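Local coordinates for protein aminotransferase (Streptomyces pactum, PDB 4ZM4) that belongs to the class-III aminotransferases, pyridoxal-phosphate-dependent proteins of fold type I, and holds pyridoxal-5'-phosphate between two subunits, at residues 383-386 with 387-391; 195-198 with 199-202; 293-296 with 297-300; 119-122 with 123-127; 83-86 with 87-91. The protein carries 1 engineered substitution. One frame throughout, in Å; residues are numbered along the deposited sequence.

Interaction 1 of 5, residues 383-386 with 387-391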
# COMPACT_ATOMS: atom_id res chain seq x y z
N GLU B 383 29.65 17.30 14.71
CA GLU B 383 28.19 17.33 14.45
C GLU B 383 27.93 17.26 12.94
O GLU B 383 27.80 18.29 12.28
CB GLU B 383 27.45 18.54 15.04
CG GLU B 383 27.10 18.43 16.53
CD GLU B 383 26.38 17.14 16.92
OE1 GLU B 383 26.54 16.74 18.08
OE2 GLU B 383 25.68 16.51 16.08
N PRO B 384 27.93 16.05 12.39
CA PRO B 384 27.75 15.91 10.97
C PRO B 384 26.42 16.47 10.56
O PRO B 384 25.43 16.35 11.32
CB PRO B 384 27.80 14.39 10.76
CG PRO B 384 27.44 13.81 12.07
CD PRO B 384 28.06 14.74 13.06
N ARG B 385 26.39 17.12 9.41
CA ARG B 385 25.18 17.78 8.92
C ARG B 385 24.48 16.98 7.84
O ARG B 385 23.36 17.31 7.44
CB ARG B 385 25.50 19.18 8.40
CG ARG B 385 26.38 19.23 7.15
CD ARG B 385 25.91 20.30 6.15
NE ARG B 385 26.93 20.77 5.20
CZ ARG B 385 27.16 20.22 4.00
NH1 ARG B 385 26.47 19.15 3.56
NH2 ARG B 385 28.11 20.74 3.24
N ASP B 386 25.09 15.89 7.40
CA ASP B 386 24.51 15.07 6.37
C ASP B 386 25.00 13.63 6.47
O ASP B 386 25.84 13.33 7.29
CB ASP B 386 24.78 15.65 4.97
CG ASP B 386 26.27 15.68 4.61
OD1 ASP B 386 27.06 14.84 5.12
OD2 ASP B 386 26.65 16.56 3.82
N LEU B 387 24.41 12.77 5.63
CA LEU B 387 24.69 11.34 5.61
C LEU B 387 26.17 10.97 5.45
O LEU B 387 26.65 10.07 6.13
CB LEU B 387 23.84 10.66 4.50
CG LEU B 387 24.17 9.21 4.13
CD1 LEU B 387 23.96 8.32 5.35
CD2 LEU B 387 23.32 8.73 2.94
N ARG B 388 26.86 11.61 4.51
CA ARG B 388 28.29 11.31 4.29
C ARG B 388 29.14 11.64 5.50
O ARG B 388 29.98 10.84 5.91
CB ARG B 388 28.82 12.06 3.09
CG ARG B 388 28.61 11.30 1.81
CD ARG B 388 28.51 12.23 0.63
NE ARG B 388 27.97 11.51 -0.50
CZ ARG B 388 28.69 10.73 -1.31
NH1 ARG B 388 30.00 10.56 -1.11
NH2 ARG B 388 28.08 10.09 -2.33
N GLN B 389 28.94 12.83 6.06
CA GLN B 389 29.68 13.24 7.24
C GLN B 389 29.46 12.27 8.41
O GLN B 389 30.40 11.95 9.11
CB GLN B 389 29.35 14.69 7.63
CG GLN B 389 29.91 15.75 6.68
CD GLN B 389 29.64 17.21 7.13
OE1 GLN B 389 28.99 17.47 8.15
NE2 GLN B 389 30.16 18.15 6.35
N LEU B 390 28.23 11.81 8.60
CA LEU B 390 27.91 10.93 9.73
C LEU B 390 28.42 9.53 9.51
O LEU B 390 29.02 8.94 10.42
CB LEU B 390 26.40 10.88 9.98
CG LEU B 390 25.85 9.83 10.98
CD1 LEU B 390 26.45 10.00 12.37
CD2 LEU B 390 24.34 9.94 11.03
N ALA B 391 28.21 9.01 8.31
CA ALA B 391 28.66 7.64 7.99
C ALA B 391 30.14 7.49 8.19
O ALA B 391 30.60 6.43 8.57
CB ALA B 391 28.28 7.26 6.56
O HOH W 1 29.72 17.27 3.57
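Asp386 caps the start of helix 387-393 through Gln389 N, a worked example of how a chain pays for the unbonded N-H groups of a helix's first turn. Asp386 is the N-cap. Its CG lies between its own backbone N and carbonyl carbon (chi1 63°), a rotation that swings OD1 over the turn, where Gln389 N meets it at 2.9 Å, nearly along the C-O axis and almost straight (171°). Asp386 O takes Leu390 N at 3.1 Å, the first regular bond of the helix.

Gln389 answers in the other direction. Its chain runs extended from CG back across Arg385, and its OE1 accepts Arg385 N at 2.9 Å, the donor tilted out of the amide carbonyl plane. This return bond goes to the residue before the N-cap, so no capping box is formed. Gln389 NE2 then sits over one face of the Arg385 guanidinium, the two planes 37° apart. That guanidinium is drawn back to the cap by a salt bridge, Arg385 NH1 to Asp386 OD2 at 2.6 Å. A water also donates to Asp386 OD2 and is weakly bonded to Gln389 NE2. The two oxygens of the carboxylate thus have separate tasks, OD1 serving the helix and OD2 the arginine and the water.

The apolar part of the contact is the Pro384 ring against the helix, with His361 of strand 360-365 touching both Pro384 and Leu390: Pro384 CB lies 3.5 Å from Gln389 CB, and Pro384 CG 3.7 Å from Leu390 CB.

Interaction 2 of 5, residues 195-198 with 199-202; sequences WNDP and DALR
Asp197, the N-cap of helix 198-208, leans its carboxylate against Ala200, one turn on. Starting at its root, Asp197 CB is the atom least engaged, 4.1 Å from Ala200 CB. With CG anti to the backbone N (chi1 -172°), the side chain reaches along the helix start, and Asp197 CG comes to 3.4 Å from Ala200 CB. At the tip both oxygens lie by that methyl, OD2 the nearer, and Asp197 OD1 also accepts Ala200 N in the capping bond, long at 3.3 Å but straight (169°). The N-H reaches OD1 from well above the carboxylate plane. A negative group here would be expected to interact well with the positive end of the helix dipole.

Leu201 N bonds to Asp197 O. Arg202 N bonds to Pro198 O at 2.8 Å. Pro198 suits the first helical turn, where its missing N-H costs no bond, and its CB lies 3.8 Å from Arg202 NH1.

In the fold, this cap turns the chain from strand 190-193, at one edge of the seven-stranded sheet, into a helix that packs on helix 233-244, with Pro198 and Arg202 touching Leu236 and Leu201 touching Leu240.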
# COMPACT_ATOMS: atom_id res chain seq x y z
N TRP B 195 21.98 16.98 2.05
CA TRP B 195 21.18 17.53 3.12
C TRP B 195 21.95 18.67 3.79
O TRP B 195 23.16 18.58 3.90
CB TRP B 195 20.92 16.43 4.12
CG TRP B 195 19.99 16.73 5.31
CD1 TRP B 195 20.17 16.30 6.58
CD2 TRP B 195 18.73 17.43 5.30
NE1 TRP B 195 19.13 16.69 7.36
CE2 TRP B 195 18.24 17.39 6.60
CE3 TRP B 195 18.00 18.09 4.32
CZ2 TRP B 195 17.05 17.96 6.97
CZ3 TRP B 195 16.82 18.69 4.69
CH2 TRP B 195 16.36 18.64 6.00
N ASN B 196 21.25 19.73 4.17
CA ASN B 196 21.80 20.87 4.87
C ASN B 196 22.96 21.54 4.15
O ASN B 196 23.93 21.96 4.77
CB ASN B 196 22.21 20.46 6.28
CG ASN B 196 21.00 20.20 7.18
OD1 ASN B 196 20.00 20.91 7.12
ND2 ASN B 196 21.09 19.19 8.02
N ASP B 197 22.87 21.65 2.82
CA ASP B 197 23.89 22.36 1.99
C ASP B 197 23.24 23.55 1.31
O ASP B 197 22.84 23.45 0.15
CB ASP B 197 24.48 21.40 0.95
CG ASP B 197 25.65 22.00 0.21
OD1 ASP B 197 25.84 23.24 0.25
OD2 ASP B 197 26.41 21.24 -0.41
N PRO B 198 23.12 24.70 2.01
CA PRO B 198 22.41 25.87 1.44
C PRO B 198 23.00 26.45 0.15
O PRO B 198 22.26 26.87 -0.73
CB PRO B 198 22.40 26.89 2.58
CG PRO B 198 23.35 26.40 3.60
CD PRO B 198 23.64 24.96 3.37
N ASP B 199 24.32 26.49 0.05
CA ASP B 199 24.99 26.96 -1.17
C ASP B 199 24.52 26.15 -2.40
O ASP B 199 24.10 26.71 -3.38
CB ASP B 199 26.52 26.82 -1.05
CG ASP B 199 27.14 27.80 -0.04
OD1 ASP B 199 26.52 28.85 0.27
OD2 ASP B 199 28.28 27.49 0.44
N ALA B 200 24.58 24.83 -2.29
CA ALA B 200 24.19 23.93 -3.36
C ALA B 200 22.74 24.11 -3.73
O ALA B 200 22.37 24.15 -4.90
CB ALA B 200 24.47 22.48 -2.96
N LEU B 201 21.90 24.26 -2.71
CA LEU B 201 20.47 24.48 -2.92
C LEU B 201 20.19 25.79 -3.62
O LEU B 201 19.30 25.87 -4.49
CB LEU B 201 19.75 24.44 -1.55
CG LEU B 201 18.22 24.56 -1.62
CD1 LEU B 201 17.59 23.35 -2.30
CD2 LEU B 201 17.66 24.74 -0.23
N ARG B 202 20.89 26.83 -3.21
CA ARG B 202 20.74 28.15 -3.85
C ARG B 202 21.18 28.10 -5.30
O ARG B 202 20.53 28.66 -6.18
CB ARG B 202 21.57 29.20 -3.11
CG ARG B 202 21.01 29.65 -1.78
CD ARG B 202 21.89 30.75 -1.21
NE ARG B 202 21.14 31.52 -0.22
CZ ARG B 202 21.27 31.41 1.10
NH1 ARG B 202 22.14 30.53 1.63
NH2 ARG B 202 20.54 32.19 1.90

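Interaction 3 of 5, residues 293-296 with 297-300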
# COMPACT_ATOMS: atom_id res chain seq x y z
N ARG B 293 -3.35 22.67 1.89
CA ARG B 293 -4.45 23.63 1.90
C ARG B 293 -5.24 23.48 0.62
O ARG B 293 -4.79 22.78 -0.32
CB ARG B 293 -3.92 25.04 2.07
CG ARG B 293 -3.40 25.27 3.47
CD ARG B 293 -2.95 26.68 3.67
NE ARG B 293 -2.41 26.91 5.02
CZ ARG B 293 -3.12 27.08 6.13
NH1 ARG B 293 -4.46 27.03 6.12
NH2 ARG B 293 -2.48 27.30 7.28
N ARG B 294 -6.42 24.12 0.57
CA ARG B 294 -7.34 23.93 -0.57
C ARG B 294 -6.73 24.30 -1.91
O ARG B 294 -6.95 23.63 -2.90
CB ARG B 294 -8.65 24.68 -0.38
CG ARG B 294 -9.60 24.02 0.63
CD ARG B 294 -10.13 24.95 1.69
NE ARG B 294 -10.54 24.31 2.92
CZ ARG B 294 -11.54 23.45 3.05
NH1 ARG B 294 -12.28 23.08 2.01
NH2 ARG B 294 -11.76 22.92 4.24
N HIS B 295 -5.89 25.33 -1.92
CA HIS B 295 -5.24 25.75 -3.15
C HIS B 295 -4.33 24.63 -3.72
O HIS B 295 -4.48 24.21 -4.85
CB HIS B 295 -4.46 27.07 -2.99
CG HIS B 295 -4.10 27.69 -4.32
ND1 HIS B 295 -2.82 27.70 -4.84
CD2 HIS B 295 -4.89 28.25 -5.27
CE1 HIS B 295 -2.83 28.26 -6.04
NE2 HIS B 295 -4.08 28.60 -6.32
N ALA B 296 -3.43 24.12 -2.89
CA ALA B 296 -2.50 23.05 -3.32
C ALA B 296 -3.24 21.77 -3.72
O ALA B 296 -2.75 21.02 -4.56
CB ALA B 296 -1.49 22.76 -2.22
N MET B 297 -4.42 21.53 -3.12
CA MET B 297 -5.19 20.31 -3.40
C MET B 297 -6.25 20.46 -4.50
O MET B 297 -7.07 19.55 -4.67
CB MET B 297 -5.85 19.80 -2.10
CG MET B 297 -4.84 19.35 -1.05
SD MET B 297 -3.94 17.91 -1.65
CE MET B 297 -5.14 16.62 -1.28
N ARG B 298 -6.23 21.57 -5.21
CA ARG B 298 -7.33 21.96 -6.09
C ARG B 298 -7.59 20.97 -7.23
O ARG B 298 -8.73 20.78 -7.65
CB ARG B 298 -7.14 23.40 -6.64
CG ARG B 298 -6.17 23.51 -7.82
CD ARG B 298 -5.69 24.93 -8.08
NE ARG B 298 -4.29 25.04 -7.65
CZ ARG B 298 -3.28 25.54 -8.34
NH1 ARG B 298 -3.45 26.04 -9.55
NH2 ARG B 298 -2.07 25.57 -7.80
N MET B 299 -6.53 20.35 -7.78
CA MET B 299 -6.74 19.43 -8.89
C MET B 299 -7.34 18.10 -8.44
O MET B 299 -7.85 17.34 -9.26
CB MET B 299 -5.46 19.22 -9.67
CG MET B 299 -4.93 20.52 -10.27
SD MET B 299 -3.71 20.23 -11.57
CE MET B 299 -4.76 19.78 -12.97
N LEU B 300 -7.28 17.81 -7.14
CA LEU B 300 -7.91 16.61 -6.62
C LEU B 300 -9.33 16.91 -6.19
O LEU B 300 -10.16 16.01 -6.16
CB LEU B 300 -7.10 16.02 -5.46
CG LEU B 300 -5.82 15.33 -5.90
CD1 LEU B 300 -5.01 14.88 -4.69
CD2 LEU B 300 -6.11 14.13 -6.79
O HOH W 2 -3.67 20.81 -6.94
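The guanidinium of Arg298 lies flat over the imidazole of His295, an offset stack of side chains pointing the same way, with centres 4.0 Å apart and planes 20° from parallel. Arg298 NE sits above the middle of the ring, and Arg298 NH2 makes the closest approach, 3.3 Å from His295 CE1.

What holds the guanidinium in place is His295 O. Arg298 NE donates to His295 O at 2.9 Å, with the oxygen practically in the guanidinium plane, so the bond fixes the rotation of the flat group as well as its position. Arg298 N reaches His295 O at 3.2 Å from the opposite face of its carbonyl plane, closing a type I turn from His295 to Arg298. The Arg298 chain folds back over the turn with chi1 at 80° and a bend at chi3.

Further out, Met297 N bonds to Arg293 O at 3.1 Å, and a water links Ala296 O to Met299 N across the entry to helix 298-301. Met297 and Leu300 face inward, onto Leu133 of helix 123-138 and Ala26 of the second subunit, whereas His295 and Arg298 are exposed, Arg298 also touching Thr137.

The stack is consistent with a cation-pi contact to a neutral His295, since a nearby guanidinium would be expected to disfavour protonation of the ring, while His295 O gives Arg298 two directional hydrogen bonds.

Interaction 4 of 5, residues 119-122 with 123-127. With P3B ((3E,4R,5R)-4,5-dihydroxy-3-{[(Z)-{3-hydroxy-2-methyl-5-[(phosphonooxy)methyl]pyridin-4(1H)-ylidene}methyl]imino}cyclohex-1-ene-1-carboxylic acid), chain H.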
# COMPACT_ATOMS: atom_id res chain seq x y z
N PHE B 119 -6.33 9.54 1.09
CA PHE B 119 -5.71 8.42 1.77
C PHE B 119 -5.14 7.41 0.79
O PHE B 119 -5.56 7.33 -0.37
CB PHE B 119 -6.72 7.71 2.67
CG PHE B 119 -7.14 8.56 3.85
CD1 PHE B 119 -6.32 8.65 4.97
CD2 PHE B 119 -8.32 9.27 3.81
CE1 PHE B 119 -6.67 9.44 6.03
CE2 PHE B 119 -8.67 10.05 4.87
CZ PHE B 119 -7.85 10.15 5.98
N ALA B 120 -4.18 6.63 1.31
CA ALA B 120 -3.51 5.59 0.58
C ALA B 120 -3.23 4.47 1.57
O ALA B 120 -3.44 4.64 2.77
CB ALA B 120 -2.20 6.11 -0.03
N ASN B 121 -2.63 3.39 1.08
CA ASN B 121 -2.28 2.26 1.95
C ASN B 121 -0.88 2.37 2.53
O ASN B 121 -0.57 1.69 3.50
CB ASN B 121 -2.38 0.95 1.16
CG ASN B 121 -3.73 0.78 0.55
OD1 ASN B 121 -4.74 0.63 1.26
ND2 ASN B 121 -3.80 0.81 -0.79
N SER B 122 -0.03 3.21 1.95
CA SER B 122 1.39 3.24 2.32
C SER B 122 2.05 4.57 2.00
O SER B 122 1.55 5.33 1.18
CB SER B 122 2.11 2.17 1.54
OG SER B 122 2.10 2.49 0.16
N GLY B 123 3.16 4.87 2.67
CA GLY B 123 3.91 6.06 2.37
C GLY B 123 4.39 6.11 0.93
O GLY B 123 4.44 7.17 0.30
N THR B 124 4.76 4.96 0.41
CA THR B 124 5.20 4.85 -0.95
C THR B 124 4.10 5.34 -1.90
O THR B 124 4.36 6.12 -2.83
CB THR B 124 5.65 3.39 -1.25
OG1 THR B 124 6.90 3.13 -0.58
CG2 THR B 124 5.83 3.15 -2.74
N GLU B 125 2.89 4.84 -1.70
CA GLU B 125 1.73 5.23 -2.54
C GLU B 125 1.41 6.72 -2.38
O GLU B 125 1.18 7.42 -3.36
CB GLU B 125 0.48 4.39 -2.21
CG GLU B 125 0.48 2.97 -2.71
CD GLU B 125 -0.80 2.22 -2.37
OE1 GLU B 125 -1.62 2.71 -1.54
OE2 GLU B 125 -1.00 1.13 -2.94
N ALA B 126 1.39 7.17 -1.13
CA ALA B 126 1.07 8.56 -0.84
C ALA B 126 2.08 9.52 -1.47
O ALA B 126 1.68 10.54 -2.05
CB ALA B 126 1.00 8.79 0.64
N VAL B 127 3.36 9.19 -1.37
CA VAL B 127 4.39 9.98 -2.04
C VAL B 127 4.18 10.00 -3.55
O VAL B 127 4.26 11.08 -4.19
CB VAL B 127 5.80 9.40 -1.66
CG1 VAL B 127 6.90 9.85 -2.62
CG2 VAL B 127 6.15 9.79 -0.23
OAH P3B H . 6.07 2.49 1.72
PBA P3B H . 6.05 2.72 3.29
OAI P3B H . 7.03 1.72 3.81
OAC P3B H . 4.69 2.51 3.92
OAQ P3B H . 6.65 4.28 3.40
CAM P3B H . 7.75 4.77 2.56
CAV P3B H . 8.37 5.77 3.26
CAL P3B H . 8.09 7.08 2.88
NAP P3B H . 8.67 8.11 3.60
CAU P3B H . 9.49 7.86 4.67
CAA P3B H . 10.08 8.89 5.36
CAW P3B H . 9.79 6.62 5.01
OAE P3B H . 10.61 6.44 6.07
CAX P3B H . 9.23 5.51 4.36
CAJ P3B H . 9.58 4.17 4.75
NAO P3B H . 10.59 3.93 5.66
CAT P3B H . 11.02 2.66 5.95
CAK P3B H . 10.63 1.47 5.26
CAS P3B H . 11.15 0.21 5.54
CAR P3B H . 10.70 -0.95 4.87
OAD P3B H . 11.08 -2.09 5.18
OAB P3B H . 9.98 -0.90 3.90
CAN P3B H . 11.88 -0.02 6.63
CAY P3B H . 12.26 1.16 7.55
OAF P3B H . 13.63 0.86 7.88
CAZ P3B H . 12.06 2.60 6.94
OAG P3B H . 11.98 3.72 7.90
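One carboxylate oxygen, Glu125 OE1, takes two N-H donors from a single residue: Asn121 N at 2.9 Å and Asn121 ND2 at 3.0 Å, the latter on the syn lone pair. The amide of Asn121 and the carboxylate are turned 59° apart, and the side-chain bond is bent (130°), OE1 lying out of the amide plane. Glu125 gets there with an extended chain that reaches back past the helix start.

Ser122 is the N-cap of helix 123-138. A chi1 of 66° turns its OG over the first turn, where it accepts Glu125 N at 3.1 Å, while Ser122 O accepts Ala126 N. Across the dimer the two copies exchange Ser122 OG and Glu125 OE2 hydrogen bonds, so the cap also belongs to the subunit interface.

Beyond the cap, the first helical N-H groups point at the phosphate of P3B. Gly123 N donates to OAC at 3.1 Å, and OAH is gripped twice, by Thr124 N at 3.1 Å and Thr124 OG1 at 2.5 Å. Gly309 N and Val310 N of the second subunit add further hydrogen bonds to P3B. A phosphate at a helix N-terminus, in a cup completed across the dimer, is characteristic of fold type I pyridoxal-phosphate enzymes.

Interaction 5 of 5, residues 83-86 with 87-91; sequences VADQ and FAKGH
Asp85 and Lys89 stand one turn apart on helix 77-89, near its C-terminal end, where the chain leaves helical geometry at Gly90 with a positive phi of 103°. The charged pair is an i to i+4 salt bridge: the lysine chain, extended beyond CG, crosses the aspartate obliquely and sets Lys89 NZ 2.7 Å from Asp85 OD2, on the syn lone pair. The same oxygen has a second cationic partner, Arg319 of helix 315-329.

Toward the helix end the backbone bonds become mixed. Phe87 N bonds to Val83 O at 3.1 Å, but Ala88 N divides weakly between Ala84 O and Asp85 O, and Lys89 N bonds to Gln86 O at 3.0 Å.

Apolar contact lies on another face, where Val83 CG1 meets Phe87 CE2 at 3.6 Å, the two side chains lying alongside each other and the Val83 carbonyl at the edge of the ring. Val83 also touches Phe87 of the second subunit, so the helix is part of the dimer interface.

Gln86, bent at chi2 (53°), gives OE1 to Arg319 and turns NE2 to Gly90 O at 3.0 Å; the bond is nearly straight (171°), with the oxygen in the amide plane.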
# COMPACT_ATOMS: atom_id res chain seq x y z
N VAL B 83 -10.78 -0.59 15.98
CA VAL B 83 -10.60 -1.25 14.68
C VAL B 83 -11.37 -2.57 14.61
O VAL B 83 -12.07 -2.83 13.63
CB VAL B 83 -9.12 -1.47 14.35
CG1 VAL B 83 -8.97 -2.25 13.06
CG2 VAL B 83 -8.41 -0.13 14.25
N ALA B 84 -11.33 -3.34 15.68
CA ALA B 84 -12.13 -4.56 15.78
C ALA B 84 -13.64 -4.31 15.70
O ALA B 84 -14.39 -5.07 15.08
CB ALA B 84 -11.80 -5.31 17.06
N ASP B 85 -14.09 -3.24 16.32
CA ASP B 85 -15.48 -2.84 16.19
C ASP B 85 -15.87 -2.54 14.73
O ASP B 85 -16.96 -2.86 14.30
CB ASP B 85 -15.75 -1.60 17.04
CG ASP B 85 -17.21 -1.20 17.03
OD1 ASP B 85 -18.03 -2.06 17.35
OD2 ASP B 85 -17.53 -0.04 16.71
N GLN B 86 -14.96 -1.92 14.00
CA GLN B 86 -15.19 -1.62 12.60
C GLN B 86 -15.28 -2.87 11.73
O GLN B 86 -16.06 -2.90 10.77
CB GLN B 86 -14.10 -0.70 12.03
CG GLN B 86 -14.55 0.05 10.80
CD GLN B 86 -15.86 0.79 11.08
OE1 GLN B 86 -15.94 1.56 12.02
NE2 GLN B 86 -16.87 0.55 10.25
N PHE B 87 -14.50 -3.90 12.08
CA PHE B 87 -14.60 -5.19 11.40
C PHE B 87 -15.99 -5.80 11.57
O PHE B 87 -16.49 -6.49 10.68
CB PHE B 87 -13.50 -6.16 11.88
CG PHE B 87 -12.21 -5.99 11.14
CD1 PHE B 87 -12.02 -6.62 9.91
CD2 PHE B 87 -11.22 -5.17 11.61
CE1 PHE B 87 -10.84 -6.43 9.21
CE2 PHE B 87 -10.04 -4.99 10.93
CZ PHE B 87 -9.85 -5.60 9.73
N ALA B 88 -16.64 -5.53 12.69
CA ALA B 88 -17.97 -6.05 12.94
C ALA B 88 -19.04 -5.24 12.23
O ALA B 88 -20.15 -5.73 12.04
CB ALA B 88 -18.24 -6.10 14.44
N LYS B 89 -18.70 -4.01 11.81
CA LYS B 89 -19.67 -3.09 11.19
C LYS B 89 -19.47 -2.80 9.71
O LYS B 89 -20.17 -1.94 9.14
CB LYS B 89 -19.69 -1.76 11.95
CG LYS B 89 -20.22 -1.86 13.37
CD LYS B 89 -20.12 -0.52 14.08
CE LYS B 89 -20.54 -0.64 15.55
NZ LYS B 89 -20.12 0.56 16.33
N GLY B 90 -18.55 -3.51 9.06
CA GLY B 90 -18.20 -3.26 7.62
C GLY B 90 -16.87 -2.51 7.56
O GLY B 90 -16.81 -1.32 7.95
N HIS B 91 -15.81 -3.18 7.08
CA HIS B 91 -14.48 -2.59 7.09
C HIS B 91 -14.04 -2.08 5.73
O HIS B 91 -13.11 -1.29 5.66
CB HIS B 91 -13.43 -3.52 7.66
CG HIS B 91 -13.31 -4.83 6.95
ND1 HIS B 91 -14.22 -5.86 7.09
CD2 HIS B 91 -12.35 -5.30 6.12
CE1 HIS B 91 -13.84 -6.90 6.36
NE2 HIS B 91 -12.71 -6.58 5.76

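Overall arrangement
Four of the five contacts open helices and one, interaction 5, ends one. Interaction 4 is wholly buried and shapes a ligand site at the dimer interface; interactions 2 and 3 lie on the surface, 1 and 5 between these extremes. Side-chain caps are carboxylates in interactions 1 and 2 and a serine hydroxyl in interaction 4, while interaction 3 has Met297 at the N-cap and an arginine-histidine stack. Interactions 1 and 2, centres 14 Å apart, are joined by Asn196 ND2 bonding to Arg385 O. Helix 123-138 begins in interaction 4 and touches Met297, Arg298, Met299 and Leu300 of interaction 3. Interactions 3, 4 and 5 all reach the second subunit; 1 and 2 touch no other chain.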